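Local coordinates for protein enolase from the environmental genome shotgun sequencing of the Sargasso Sea (PDB 2QGY) that is of unknown function but, as a magnesium-binding member of the enolase superfamily, probably abstracts a proton alpha to the carboxylate of an unidentified acid substrate, at residues A[28-33]-A[154-159]; A[159-164]-A[189-194]; A[33-38]-A[58-63]; A[172-175]-A[179-182]. One frame throughout, in Å; residues are numbered along the deposited sequence.

Contact 1. Residues A[28-33]-A[154-159]; sequences DQWSNT and LRQIEK
Gln156 lies flat on the indole of Trp30, and with it helix 150-162 of the TIM-barrel domain meets the loop between strands 13-21 and 37-43 of the N-terminal capping domain. The Gln156 chain leaves the helix with CG anti to the backbone N, then bends at chi2, which lays both its aliphatic and its amide part along the ring. CB approaches the far rim, 3.5 Å from Trp30 CZ3. CG stands almost exactly on the axis of the six-membered ring, 3.5 Å from its centroid and 2° off the normal, a CH-pi contact. The amide continues over the five-membered part, its plane 13° from that of the indole, with NE2 3.3 Å from Trp30 CG. The ring is further fixed by Trp30 NE1, which is hydrogen-bonded to Trp143 O, and by Tyr153, packed edge-to-face against it.

One turn further along the helix, Lys159 sends an extended chain, bent near its end, alongside this stack toward the loop. Its NZ donates to Gln156 OE1 at 3.0 Å, holding the amide in its orientation, and forms a salt bridge with Asp28 OD2 at 3.1 Å. The ammonium thus ties the barrel helix to the capping-domain loop, which probably corresponds to the one that closes over the active site in relatives. A water completes the circuit on the other end of the amide: it accepts from Gln156 NE2 at 3.0 Å and donates to Asp28 OD2 at 2.9 Å. Lys159 NZ reaches that same OD2 from above the carboxylate plane, 58° out of it.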
loop_
_atom_site.group_PDB
_atom_site.type_symbol
_atom_site.label_atom_id
_atom_site.label_comp_id
_atom_site.label_asym_id
_atom_site.label_seq_id
_atom_site.Cartn_x
_atom_site.Cartn_y
_atom_site.Cartn_z
ATOM N N ASP A 28 -20.530 6.619 -25.848
ATOM C CA ASP A 28 -21.936 7.048 -25.640
ATOM C C ASP A 28 -22.105 7.965 -24.424
ATOM O O ASP A 28 -23.214 8.097 -23.871
ATOM C CB ASP A 28 -22.890 5.827 -25.554
ATOM C CG ASP A 28 -22.606 4.786 -26.637
ATOM O OD1 ASP A 28 -22.637 5.152 -27.829
ATOM O OD2 ASP A 28 -22.351 3.600 -26.296
ATOM N N GLN A 29 -21.007 8.621 -24.021
ATOM C CA GLN A 29 -21.030 9.572 -22.911
ATOM C C GLN A 29 -21.572 8.899 -21.635
ATOM O O GLN A 29 -22.230 9.526 -20.799
ATOM C CB GLN A 29 -21.806 10.858 -23.285
ATOM C CG GLN A 29 -21.280 11.526 -24.582
ATOM C CD GLN A 29 -21.824 10.891 -25.839
ATOM O OE1 GLN A 29 -23.016 10.607 -25.929
ATOM N NE2 GLN A 29 -20.956 10.625 -26.799
ATOM N N TRP A 30 -21.286 7.602 -21.499
ATOM C CA TRP A 30 -21.831 6.810 -20.385
ATOM C C TRP A 30 -21.188 7.199 -19.040
ATOM O O TRP A 30 -21.877 7.282 -18.008
ATOM C CB TRP A 30 -21.663 5.304 -20.682
ATOM C CG TRP A 30 -21.924 4.455 -19.471
ATOM C CD1 TRP A 30 -21.014 3.751 -18.749
ATOM C CD2 TRP A 30 -23.190 4.282 -18.809
ATOM N NE1 TRP A 30 -21.645 3.111 -17.691
ATOM C CE2 TRP A 30 -22.972 3.435 -17.699
ATOM C CE3 TRP A 30 -24.481 4.767 -19.048
ATOM C CZ2 TRP A 30 -24.005 3.057 -16.816
ATOM C CZ3 TRP A 30 -25.522 4.383 -18.168
ATOM C CH2 TRP A 30 -25.267 3.535 -17.078
ATOM N N SER A 31 -19.883 7.457 -19.081
ATOM C CA SER A 31 -19.076 7.800 -17.898
ATOM C C SER A 31 -17.900 8.719 -18.268
ATOM O O SER A 31 -17.675 9.004 -19.438
ATOM C CB SER A 31 -18.516 6.501 -17.298
ATOM O OG SER A 31 -18.041 6.711 -15.965
ATOM N N ASN A 32 -17.154 9.204 -17.275
ATOM C CA ASN A 32 -15.813 9.738 -17.549
ATOM C C ASN A 32 -14.890 8.534 -17.462
ATOM O O ASN A 32 -15.082 7.653 -16.607
ATOM C CB ASN A 32 -15.385 10.802 -16.527
ATOM C CG ASN A 32 -16.382 11.961 -16.418
ATOM O OD1 ASN A 32 -16.707 12.608 -17.406
ATOM N ND2 ASN A 32 -16.867 12.218 -15.196
ATOM N N THR A 33 -13.944 8.441 -18.380
ATOM C CA THR A 33 -12.864 7.474 -18.233
ATOM C C THR A 33 -11.973 7.931 -17.091
ATOM O O THR A 33 -11.820 9.125 -16.852
ATOM C CB THR A 33 -12.038 7.373 -19.512
ATOM O OG1 THR A 33 -11.440 8.652 -19.764
ATOM C CG2 THR A 33 -12.961 6.966 -20.666
ATOM N N LEU A 154 -30.687 0.776 -16.422
ATOM C CA LEU A 154 -31.488 -0.243 -17.121
ATOM C C LEU A 154 -31.348 -0.232 -18.638
ATOM O O LEU A 154 -31.201 -1.292 -19.243
ATOM C CB LEU A 154 -32.965 -0.179 -16.698
ATOM C CG LEU A 154 -33.240 -0.434 -15.215
ATOM C CD1 LEU A 154 -34.683 -0.085 -14.902
ATOM C CD2 LEU A 154 -32.925 -1.866 -14.795
ATOM N N ARG A 155 -31.371 0.952 -19.249
ATOM C CA ARG A 155 -31.210 1.076 -20.699
ATOM C C ARG A 155 -29.786 0.691 -21.114
ATOM O O ARG A 155 -29.575 0.088 -22.168
ATOM C CB ARG A 155 -31.548 2.494 -21.189
ATOM C CG ARG A 155 -33.019 2.925 -20.973
ATOM C CD ARG A 155 -33.262 4.422 -21.282
ATOM N NE ARG A 155 -32.413 5.318 -20.484
ATOM C CZ ARG A 155 -31.356 5.981 -20.959
ATOM N NH1 ARG A 155 -31.010 5.871 -22.244
ATOM N NH2 ARG A 155 -30.638 6.759 -20.152
ATOM N N GLN A 156 -28.812 1.007 -20.258
ATOM C CA GLN A 156 -27.432 0.569 -20.496
ATOM C C GLN A 156 -27.315 -0.941 -20.347
ATOM O O GLN A 156 -26.553 -1.580 -21.065
ATOM C CB GLN A 156 -26.461 1.265 -19.541
ATOM C CG GLN A 156 -24.954 1.036 -19.855
ATOM C CD GLN A 156 -24.447 1.769 -21.088
ATOM O OE1 GLN A 156 -25.223 2.236 -21.918
ATOM N NE2 GLN A 156 -23.126 1.874 -21.208
ATOM N N ILE A 157 -28.058 -1.505 -19.400
ATOM C CA ILE A 157 -28.053 -2.962 -19.205
ATOM C C ILE A 157 -28.741 -3.681 -20.386
ATOM O O ILE A 157 -28.307 -4.746 -20.775
ATOM C CB ILE A 157 -28.603 -3.356 -17.787
ATOM C CG1 ILE A 157 -27.572 -2.981 -16.715
ATOM C CG2 ILE A 157 -28.891 -4.855 -17.687
ATOM C CD1 ILE A 157 -28.172 -2.492 -15.442
ATOM N N GLU A 158 -29.787 -3.087 -20.971
ATOM C CA GLU A 158 -30.361 -3.603 -22.232
ATOM C C GLU A 158 -29.338 -3.658 -23.372
ATOM O O GLU A 158 -29.312 -4.616 -24.157
ATOM C CB GLU A 158 -31.517 -2.731 -22.697
ATOM C CG GLU A 158 -32.856 -3.035 -22.101
ATOM C CD GLU A 158 -33.861 -1.974 -22.475
ATOM O OE1 GLU A 158 -33.789 -1.489 -23.641
ATOM O OE2 GLU A 158 -34.695 -1.618 -21.602
ATOM N N LYS A 159 -28.530 -2.605 -23.468
ATOM C CA LYS A 159 -27.497 -2.480 -24.488
ATOM C C LYS A 159 -26.496 -3.623 -24.335
ATOM O O LYS A 159 -26.253 -4.363 -25.271
ATOM C CB LYS A 159 -26.817 -1.113 -24.365
ATOM C CG LYS A 159 -25.769 -0.811 -25.427
ATOM C CD LYS A 159 -24.927 0.434 -25.071
ATOM C CE LYS A 159 -25.686 1.753 -25.292
ATOM N NZ LYS A 159 -24.939 2.979 -24.802
HETATM O O HOH W 1 -21.586 2.984 -23.546
#

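Contact 2. Residues A[159-164]-A[189-194]; sequences KFYGKK and EIVGDE
Tyr161, which packs against Ile190 and Val191, sits near the end of helix 150-162, where Lys163 N bonds to Phe160 O at 2.9 Å and Lys164 N to Tyr161 O at 3.0 Å. Both bonds span three residues and draw the chain into a close turn, after which Lys164 takes positive phi. The contact joins the C-terminal ends of two consecutive helices on the outside of the TIM barrel, 150-162 and 177-191, with strand 168-170 between them in sequence.

The Tyr161 side chain has CG anti to the backbone N (chi1 167°), and this swings the ring across to the neighbouring helix. One ring face receives the backbone carbonyl of Ile190, while Val191 O comes in obliquely, 3.5 Å from Tyr161 CE1. Apolar contacts back these up: Tyr161 CD1 lies 4.1 Å from Val191 CB, and Tyr161 CB 4.4 Å from Ile190 CG2. Val191 also packs inward on Ile168 and Ile157, so the tyrosine extends the helix-helix seam outward. Beyond Val191 the helix breaks at Gly192, whose phi of 88° turns the chain away. Ile190 O hangs 3.6 Å above the centre of the Tyr161 ring.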
loop_
_atom_site.group_PDB
_atom_site.type_symbol
_atom_site.label_atom_id
_atom_site.label_comp_id
_atom_site.label_asym_id
_atom_site.label_seq_id
_atom_site.Cartn_x
_atom_site.Cartn_y
_atom_site.Cartn_z
ATOM N N LYS A 159 -28.530 -2.605 -23.468
ATOM C CA LYS A 159 -27.497 -2.480 -24.488
ATOM C C LYS A 159 -26.496 -3.623 -24.335
ATOM O O LYS A 159 -26.253 -4.363 -25.271
ATOM C CB LYS A 159 -26.817 -1.113 -24.365
ATOM C CG LYS A 159 -25.769 -0.811 -25.427
ATOM C CD LYS A 159 -24.927 0.434 -25.071
ATOM C CE LYS A 159 -25.686 1.753 -25.292
ATOM N NZ LYS A 159 -24.939 2.979 -24.802
ATOM N N PHE A 160 -25.917 -3.753 -23.141
ATOM C CA PHE A 160 -25.026 -4.866 -22.819
ATOM C C PHE A 160 -25.663 -6.249 -23.115
ATOM O O PHE A 160 -25.027 -7.135 -23.676
ATOM C CB PHE A 160 -24.618 -4.788 -21.332
ATOM C CG PHE A 160 -23.648 -3.646 -20.992
ATOM C CD1 PHE A 160 -23.374 -2.613 -21.893
ATOM C CD2 PHE A 160 -22.993 -3.631 -19.759
ATOM C CE1 PHE A 160 -22.505 -1.575 -21.574
ATOM C CE2 PHE A 160 -22.111 -2.592 -19.424
ATOM C CZ PHE A 160 -21.854 -1.566 -20.339
ATOM N N TYR A 161 -26.906 -6.438 -22.699
ATOM C CA TYR A 161 -27.627 -7.696 -22.973
ATOM C C TYR A 161 -27.563 -8.017 -24.474
ATOM O O TYR A 161 -27.123 -9.101 -24.871
ATOM C CB TYR A 161 -29.076 -7.606 -22.449
ATOM C CG TYR A 161 -29.998 -8.704 -22.941
ATOM C CD1 TYR A 161 -29.924 -9.990 -22.412
ATOM C CD2 TYR A 161 -30.959 -8.449 -23.932
ATOM C CE1 TYR A 161 -30.760 -11.006 -22.857
ATOM C CE2 TYR A 161 -31.808 -9.466 -24.393
ATOM C CZ TYR A 161 -31.708 -10.740 -23.840
ATOM O OH TYR A 161 -32.538 -11.758 -24.277
ATOM N N GLY A 162 -27.950 -7.044 -25.295
ATOM C CA GLY A 162 -27.861 -7.156 -26.755
ATOM C C GLY A 162 -26.524 -7.637 -27.279
ATOM O O GLY A 162 -26.450 -8.253 -28.346
ATOM N N LYS A 163 -25.461 -7.392 -26.505
ATOM C CA LYS A 163 -24.109 -7.661 -26.969
ATOM C C LYS A 163 -23.656 -9.087 -26.683
ATOM O O LYS A 163 -22.622 -9.511 -27.164
ATOM C CB LYS A 163 -23.126 -6.647 -26.366
ATOM C CG LYS A 163 -23.414 -5.186 -26.710
ATOM C CD LYS A 163 -23.244 -4.883 -28.200
ATOM C CE LYS A 163 -21.864 -5.269 -28.724
ATOM N NZ LYS A 163 -21.944 -5.881 -30.093
ATOM N N LYS A 164 -24.440 -9.821 -25.905
ATOM C CA LYS A 164 -24.180 -11.243 -25.658
ATOM C C LYS A 164 -22.838 -11.526 -24.965
ATOM O O LYS A 164 -22.167 -12.514 -25.288
ATOM C CB LYS A 164 -24.304 -12.055 -26.965
ATOM C CG LYS A 164 -25.696 -11.971 -27.624
ATOM C CD LYS A 164 -25.688 -12.531 -29.067
ATOM C CE LYS A 164 -25.426 -14.033 -29.126
ATOM N NZ LYS A 164 -26.106 -14.740 -28.007
ATOM N N GLU A 189 -35.018 -9.328 -15.237
ATOM C CA GLU A 189 -36.085 -9.344 -16.240
ATOM C C GLU A 189 -35.592 -8.992 -17.637
ATOM O O GLU A 189 -36.079 -9.525 -18.631
ATOM C CB GLU A 189 -37.201 -8.384 -15.845
ATOM C CG GLU A 189 -38.501 -8.710 -16.533
ATOM C CD GLU A 189 -39.173 -7.497 -17.129
ATOM O OE1 GLU A 189 -39.257 -6.458 -16.430
ATOM O OE2 GLU A 189 -39.621 -7.596 -18.298
ATOM N N ILE A 190 -34.630 -8.080 -17.700
ATOM C CA ILE A 190 -34.018 -7.670 -18.950
ATOM C C ILE A 190 -33.132 -8.765 -19.531
ATOM O O ILE A 190 -33.170 -9.025 -20.737
ATOM C CB ILE A 190 -33.169 -6.380 -18.743
ATOM C CG1 ILE A 190 -34.062 -5.223 -18.275
ATOM C CG2 ILE A 190 -32.388 -6.031 -20.005
ATOM C CD1 ILE A 190 -33.311 -3.953 -17.932
ATOM N N VAL A 191 -32.348 -9.413 -18.665
ATOM C CA VAL A 191 -31.286 -10.314 -19.108
ATOM C C VAL A 191 -31.728 -11.782 -19.120
ATOM O O VAL A 191 -31.113 -12.616 -19.782
ATOM C CB VAL A 191 -29.949 -10.116 -18.278
ATOM C CG1 VAL A 191 -29.524 -8.641 -18.285
ATOM C CG2 VAL A 191 -30.077 -10.628 -16.844
ATOM N N GLY A 192 -32.803 -12.087 -18.400
ATOM C CA GLY A 192 -33.311 -13.445 -18.365
ATOM C C GLY A 192 -32.644 -14.241 -17.268
ATOM O O GLY A 192 -31.743 -13.742 -16.593
ATOM N N ASP A 193 -33.066 -15.490 -17.097
ATOM C CA ASP A 193 -32.600 -16.288 -15.964
ATOM C C ASP A 193 -31.264 -16.996 -16.187
ATOM O O ASP A 193 -30.659 -17.476 -15.227
ATOM C CB ASP A 193 -33.667 -17.313 -15.533
ATOM C CG ASP A 193 -34.880 -16.665 -14.921
ATOM O OD1 ASP A 193 -34.730 -15.782 -14.053
ATOM O OD2 ASP A 193 -36.002 -17.051 -15.305
ATOM N N GLU A 194 -30.808 -17.064 -17.434
ATOM C CA GLU A 194 -29.621 -17.851 -17.745
ATOM C C GLU A 194 -28.317 -17.070 -17.617
ATOM O O GLU A 194 -27.272 -17.664 -17.325
ATOM C CB GLU A 194 -29.744 -18.502 -19.122
ATOM C CG GLU A 194 -30.680 -19.715 -19.123
ATOM C CD GLU A 194 -31.787 -19.647 -20.173
ATOM O OE1 GLU A 194 -31.779 -18.734 -21.045
ATOM O OE2 GLU A 194 -32.683 -20.528 -20.115
#

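Contact 3. Residues A[33-38]-A[58-63]; sequences TKKFII and FREKGI
The flat carboxylate of Glu60 has Lys35 CD above its plane, 4.1 Å from Glu60 CD; the two side chains cross at about a right angle. The Phe36 ring is turned from this contact; one face carries Lys34 O over its centre, and the ring meets Tyr333 with the planes steeply inclined.

Lys35 NZ and Glu60 OE2 stand 4.6 Å apart, beyond a salt bridge, though their opposite charges probably attract. A water accepts from Lys35 NZ and donates to Glu60 OE2, although its modelled distance to the carboxylate is doubtfully short. A second water donates to Glu60 OE2 at 2.7 Å and, weakly, to the backbone carbonyl Lys35 O at 3.3 Å. Lys35 NZ has a direct partner in Asn23 OD1, which directs the ammonium toward the neighbouring loop.

Two residues on, Ile37 makes the apolar part of the contact. With CG1 anti to the carbonyl carbon (chi1 -56°) and CD1 extended beyond it, the methyl reaches into the first turn of the helix, 3.7 Å from Glu60 O and 4.0 Å from Glu60 CB. Ile63, one turn later, offers CG2 at 3.9 Å from Ile37 CD1. On this helical turn and just before it, Lys61 and Arg59 bond to the second subunit, Lys61 by a salt bridge to its Glu69. The strand 37-43 and helix 60-74 joined here belong to the antiparallel sheet and the helical layer of the alpha+beta capping domain found in the mandelate racemase and muconate lactonizing enzyme family.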
loop_
_atom_site.group_PDB
_atom_site.type_symbol
_atom_site.label_atom_id
_atom_site.label_comp_id
_atom_site.label_asym_id
_atom_site.label_seq_id
_atom_site.Cartn_x
_atom_site.Cartn_y
_atom_site.Cartn_z
ATOM N N THR A 33 -13.944 8.441 -18.380
ATOM C CA THR A 33 -12.864 7.474 -18.233
ATOM C C THR A 33 -11.973 7.931 -17.091
ATOM O O THR A 33 -11.820 9.125 -16.852
ATOM C CB THR A 33 -12.038 7.373 -19.512
ATOM O OG1 THR A 33 -11.440 8.652 -19.764
ATOM C CG2 THR A 33 -12.961 6.966 -20.666
ATOM N N LYS A 34 -11.403 6.979 -16.349
ATOM C CA LYS A 34 -10.427 7.354 -15.324
ATOM C C LYS A 34 -9.151 7.746 -16.063
ATOM O O LYS A 34 -9.013 7.446 -17.253
ATOM C CB LYS A 34 -10.164 6.171 -14.364
ATOM C CG LYS A 34 -9.762 4.908 -15.069
ATOM C CD LYS A 34 -9.509 3.664 -14.160
ATOM C CE LYS A 34 -8.560 3.990 -13.026
ATOM N NZ LYS A 34 -7.905 2.787 -12.426
ATOM N N LYS A 35 -8.223 8.401 -15.373
ATOM C CA LYS A 35 -6.890 8.645 -15.932
ATOM C C LYS A 35 -6.143 7.293 -15.991
ATOM O O LYS A 35 -6.152 6.519 -15.008
ATOM C CB LYS A 35 -6.111 9.648 -15.084
ATOM C CG LYS A 35 -6.826 10.976 -14.887
ATOM C CD LYS A 35 -5.888 12.028 -14.292
ATOM C CE LYS A 35 -6.564 13.404 -14.139
ATOM N NZ LYS A 35 -7.750 13.370 -13.245
ATOM N N PHE A 36 -5.544 6.970 -17.141
ATOM C CA PHE A 36 -4.751 5.738 -17.263
ATOM C C PHE A 36 -3.260 6.103 -17.227
ATOM O O PHE A 36 -2.897 7.215 -17.581
ATOM C CB PHE A 36 -5.094 5.025 -18.582
ATOM C CG PHE A 36 -6.573 4.777 -18.775
ATOM C CD1 PHE A 36 -7.296 4.050 -17.839
ATOM C CD2 PHE A 36 -7.234 5.244 -19.908
ATOM C CE1 PHE A 36 -8.669 3.773 -18.045
ATOM C CE2 PHE A 36 -8.579 4.984 -20.116
ATOM C CZ PHE A 36 -9.304 4.256 -19.181
ATOM N N ILE A 37 -2.429 5.150 -16.811
ATOM C CA ILE A 37 -0.986 5.310 -16.751
ATOM C C ILE A 37 -0.427 4.204 -17.625
ATOM O O ILE A 37 -0.449 3.045 -17.252
ATOM C CB ILE A 37 -0.461 5.143 -15.307
ATOM C CG1 ILE A 37 -1.173 6.141 -14.373
ATOM C CG2 ILE A 37 1.092 5.229 -15.284
ATOM C CD1 ILE A 37 -0.907 5.894 -12.844
ATOM N N ILE A 38 0.076 4.588 -18.785
ATOM C CA ILE A 38 0.590 3.631 -19.759
ATOM C C ILE A 38 2.066 3.947 -19.971
ATOM O O ILE A 38 2.417 5.108 -20.068
ATOM C CB ILE A 38 -0.189 3.754 -21.053
ATOM C CG1 ILE A 38 -1.651 3.329 -20.778
ATOM C CG2 ILE A 38 0.437 2.866 -22.118
ATOM C CD1 ILE A 38 -2.577 3.455 -21.940
ATOM N N PHE A 58 -5.666 10.991 -7.581
ATOM C CA PHE A 58 -4.677 11.833 -6.820
ATOM C C PHE A 58 -3.274 11.234 -6.640
ATOM O O PHE A 58 -2.390 11.865 -6.024
ATOM C CB PHE A 58 -5.242 12.352 -5.472
ATOM C CG PHE A 58 -6.431 13.259 -5.645
ATOM C CD1 PHE A 58 -6.261 14.602 -6.015
ATOM C CD2 PHE A 58 -7.710 12.761 -5.501
ATOM C CE1 PHE A 58 -7.375 15.434 -6.210
ATOM C CE2 PHE A 58 -8.818 13.571 -5.697
ATOM C CZ PHE A 58 -8.654 14.910 -6.040
ATOM N N ARG A 59 -3.075 10.025 -7.157
ATOM C CA ARG A 59 -1.815 9.308 -6.983
ATOM C C ARG A 59 -1.164 8.995 -8.324
ATOM O O ARG A 59 -0.064 8.405 -8.375
ATOM C CB ARG A 59 -2.060 8.032 -6.150
ATOM C CG ARG A 59 -2.549 8.423 -4.760
ATOM C CD ARG A 59 -3.779 7.596 -4.305
ATOM N NE ARG A 59 -3.295 6.359 -3.725
ATOM C CZ ARG A 59 -4.007 5.608 -2.893
ATOM N NH1 ARG A 59 -3.465 4.517 -2.389
ATOM N NH2 ARG A 59 -5.253 5.970 -2.586
ATOM N N GLU A 60 -1.826 9.381 -9.411
ATOM C CA GLU A 60 -1.314 9.053 -10.739
ATOM C C GLU A 60 0.108 9.554 -10.983
ATOM O O GLU A 60 0.948 8.807 -11.458
ATOM C CB GLU A 60 -2.251 9.539 -11.867
ATOM C CG GLU A 60 -3.676 9.015 -11.768
ATOM C CD GLU A 60 -4.630 9.949 -11.028
ATOM O OE1 GLU A 60 -4.171 10.858 -10.292
ATOM O OE2 GLU A 60 -5.869 9.759 -11.164
ATOM N N LYS A 61 0.382 10.821 -10.661
ATOM C CA LYS A 61 1.727 11.364 -10.863
ATOM C C LYS A 61 2.722 10.693 -9.900
ATOM O O LYS A 61 3.868 10.422 -10.274
ATOM C CB LYS A 61 1.724 12.886 -10.670
ATOM C CG LYS A 61 1.008 13.627 -11.799
ATOM C CD LYS A 61 1.357 15.116 -11.839
ATOM C CE LYS A 61 0.768 15.869 -10.668
ATOM N NZ LYS A 61 0.899 17.376 -10.797
ATOM N N GLY A 62 2.264 10.409 -8.684
ATOM C CA GLY A 62 3.087 9.717 -7.689
ATOM C C GLY A 62 3.509 8.345 -8.187
ATOM O O GLY A 62 4.678 7.974 -8.092
ATOM N N ILE A 63 2.563 7.612 -8.766
ATOM C CA ILE A 63 2.858 6.297 -9.322
ATOM C C ILE A 63 3.892 6.430 -10.461
ATOM O O ILE A 63 4.894 5.678 -10.520
ATOM C CB ILE A 63 1.559 5.593 -9.762
ATOM C CG1 ILE A 63 0.692 5.226 -8.522
ATOM C CG2 ILE A 63 1.852 4.344 -10.619
ATOM C CD1 ILE A 63 -0.729 4.880 -8.899
HETATM O O HOH W 2 -6.892 7.313 -11.849
HETATM O O HOH W 3 -7.680 11.390 -11.429
#

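Contact 4. Residues A[172-175]-A[179-182]; sequences PMLD and ISIQ
Ser180, the residue most buried here, anchors the loop 172-175 through its hydroxyl. Leu174 N donates to Ser180 OG at 2.9 Å in a nearly straight bond, with an N-H...O angle of 165°. OG lies anti to its own carbonyl carbon (chi1 -59°), which brings it back beside the helix backbone, where it is also hydrogen-bonded to Ser176 O. One hydroxyl therefore links the loop amide to the start of helix 177-191. The fit is tight, for Pro172 O comes within 3.0 Å of Ser180 CB. Phe213 of the next helix, 207-217, covers Pro172, Met173 and Ser180 together.

Leu174 and Ile179 form the apolar half of the contact, their side chains crossing at about a right angle. The Ile179 CG2 methyl fits against the elbow of the leucine, 3.8 Å from both Leu174 CB and Leu174 CD1. That same CD1 also rests 3.8 Å from Ile179 O, along the backbone of the helix. Farther along the loop, Ile179 CD1 approaches Asp175 CB at 4.1 Å.

Folding the loop over the first turns of its own helix in this way shapes a beta-alpha connection of the TIM barrel, leading from strand 168-170 to helix 177-191. The side chain of Pro172 lies about 10 Å from the magnesium ion held by Asp200, Glu226 and Glu252, at the end of the barrel where enolase-superfamily active sites are built.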
loop_
_atom_site.group_PDB
_atom_site.type_symbol
_atom_site.label_atom_id
_atom_site.label_comp_id
_atom_site.label_asym_id
_atom_site.label_seq_id
_atom_site.Cartn_x
_atom_site.Cartn_y
_atom_site.Cartn_z
ATOM N N PRO A 172 -25.579 -2.914 -7.053
ATOM C CA PRO A 172 -26.989 -2.839 -6.653
ATOM C C PRO A 172 -27.239 -2.177 -5.299
ATOM O O PRO A 172 -28.399 -2.036 -4.912
ATOM C CB PRO A 172 -27.390 -4.315 -6.615
ATOM C CG PRO A 172 -26.144 -4.988 -6.075
ATOM C CD PRO A 172 -24.978 -4.206 -6.664
ATOM N N MET A 173 -26.203 -1.746 -4.578
ATOM C CA MET A 173 -26.472 -1.113 -3.267
ATOM C C MET A 173 -26.889 0.340 -3.446
ATOM O O MET A 173 -26.048 1.232 -3.607
ATOM C CB MET A 173 -25.289 -1.230 -2.295
ATOM C CG MET A 173 -24.909 -2.681 -1.970
ATOM S SD MET A 173 -26.188 -3.785 -1.239
ATOM C CE MET A 173 -25.923 -3.552 0.501
ATOM N N LEU A 174 -28.201 0.556 -3.401
ATOM C CA LEU A 174 -28.782 1.879 -3.653
ATOM C C LEU A 174 -29.360 2.462 -2.364
ATOM O O LEU A 174 -29.010 2.010 -1.262
ATOM C CB LEU A 174 -29.842 1.784 -4.756
ATOM C CG LEU A 174 -29.450 1.009 -6.033
ATOM C CD1 LEU A 174 -30.612 0.917 -6.998
ATOM C CD2 LEU A 174 -28.229 1.614 -6.749
ATOM N N ASP A 175 -30.255 3.443 -2.496
ATOM C CA ASP A 175 -30.699 4.216 -1.328
ATOM C C ASP A 175 -31.224 3.392 -0.163
ATOM O O ASP A 175 -30.989 3.739 0.995
ATOM C CB ASP A 175 -31.741 5.272 -1.724
ATOM C CG ASP A 175 -31.105 6.567 -2.173
ATOM O OD1 ASP A 175 -29.855 6.591 -2.322
ATOM O OD2 ASP A 175 -31.856 7.557 -2.380
ATOM N N ILE A 179 -35.227 -0.591 -2.759
ATOM C CA ILE A 179 -34.820 0.034 -4.017
ATOM C C ILE A 179 -33.686 -0.816 -4.667
ATOM O O ILE A 179 -33.694 -1.069 -5.875
ATOM C CB ILE A 179 -34.415 1.526 -3.789
ATOM C CG1 ILE A 179 -35.677 2.378 -3.491
ATOM C CG2 ILE A 179 -33.670 2.069 -4.991
ATOM C CD1 ILE A 179 -35.393 3.799 -2.966
ATOM N N SER A 180 -32.761 -1.292 -3.842
ATOM C CA SER A 180 -31.662 -2.183 -4.277
ATOM C C SER A 180 -32.187 -3.475 -4.896
ATOM O O SER A 180 -31.753 -3.892 -5.973
ATOM C CB SER A 180 -30.756 -2.510 -3.086
ATOM O OG SER A 180 -30.200 -1.331 -2.519
ATOM N N ILE A 181 -33.154 -4.099 -4.223
ATOM C CA ILE A 181 -33.757 -5.348 -4.700
ATOM C C ILE A 181 -34.570 -5.157 -5.991
ATOM O O ILE A 181 -34.443 -5.958 -6.929
ATOM C CB ILE A 181 -34.590 -6.045 -3.565
ATOM C CG1 ILE A 181 -33.680 -6.477 -2.414
ATOM C CG2 ILE A 181 -35.379 -7.236 -4.103
ATOM C CD1 ILE A 181 -32.682 -7.628 -2.763
ATOM N N GLN A 182 -35.389 -4.097 -6.034
ATOM C CA GLN A 182 -36.124 -3.704 -7.242
ATOM C C GLN A 182 -35.210 -3.600 -8.443
ATOM O O GLN A 182 -35.531 -4.077 -9.537
ATOM C CB GLN A 182 -36.843 -2.360 -7.052
ATOM C CG GLN A 182 -38.314 -2.502 -6.723
ATOM C CD GLN A 182 -38.975 -3.646 -7.482
ATOM O OE1 GLN A 182 -39.108 -3.600 -8.714
ATOM N NE2 GLN A 182 -39.373 -4.691 -6.750
#

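Overall arrangement
The four contacts run from the capping domain to the outer wall of the barrel. Contact 3 is nested in the chain loop closed by contact 1; the two share Thr33, their centres 23 Å apart. Contact 1 joins the two domains and passes helix 150-162 on to contact 2, 14 Å away between centres, where Lys159 is common and Ile157 touches Val191. Contact 4 is nested within contact 2 and uses the opposite end of helix 177-191. The centres of contacts 2 and 4 are 19 Å apart. Those of contacts 2 and 3, in different domains, are 33 Å apart. Two successive barrel helices thus connect the capping loop with a beta-alpha loop near the magnesium site.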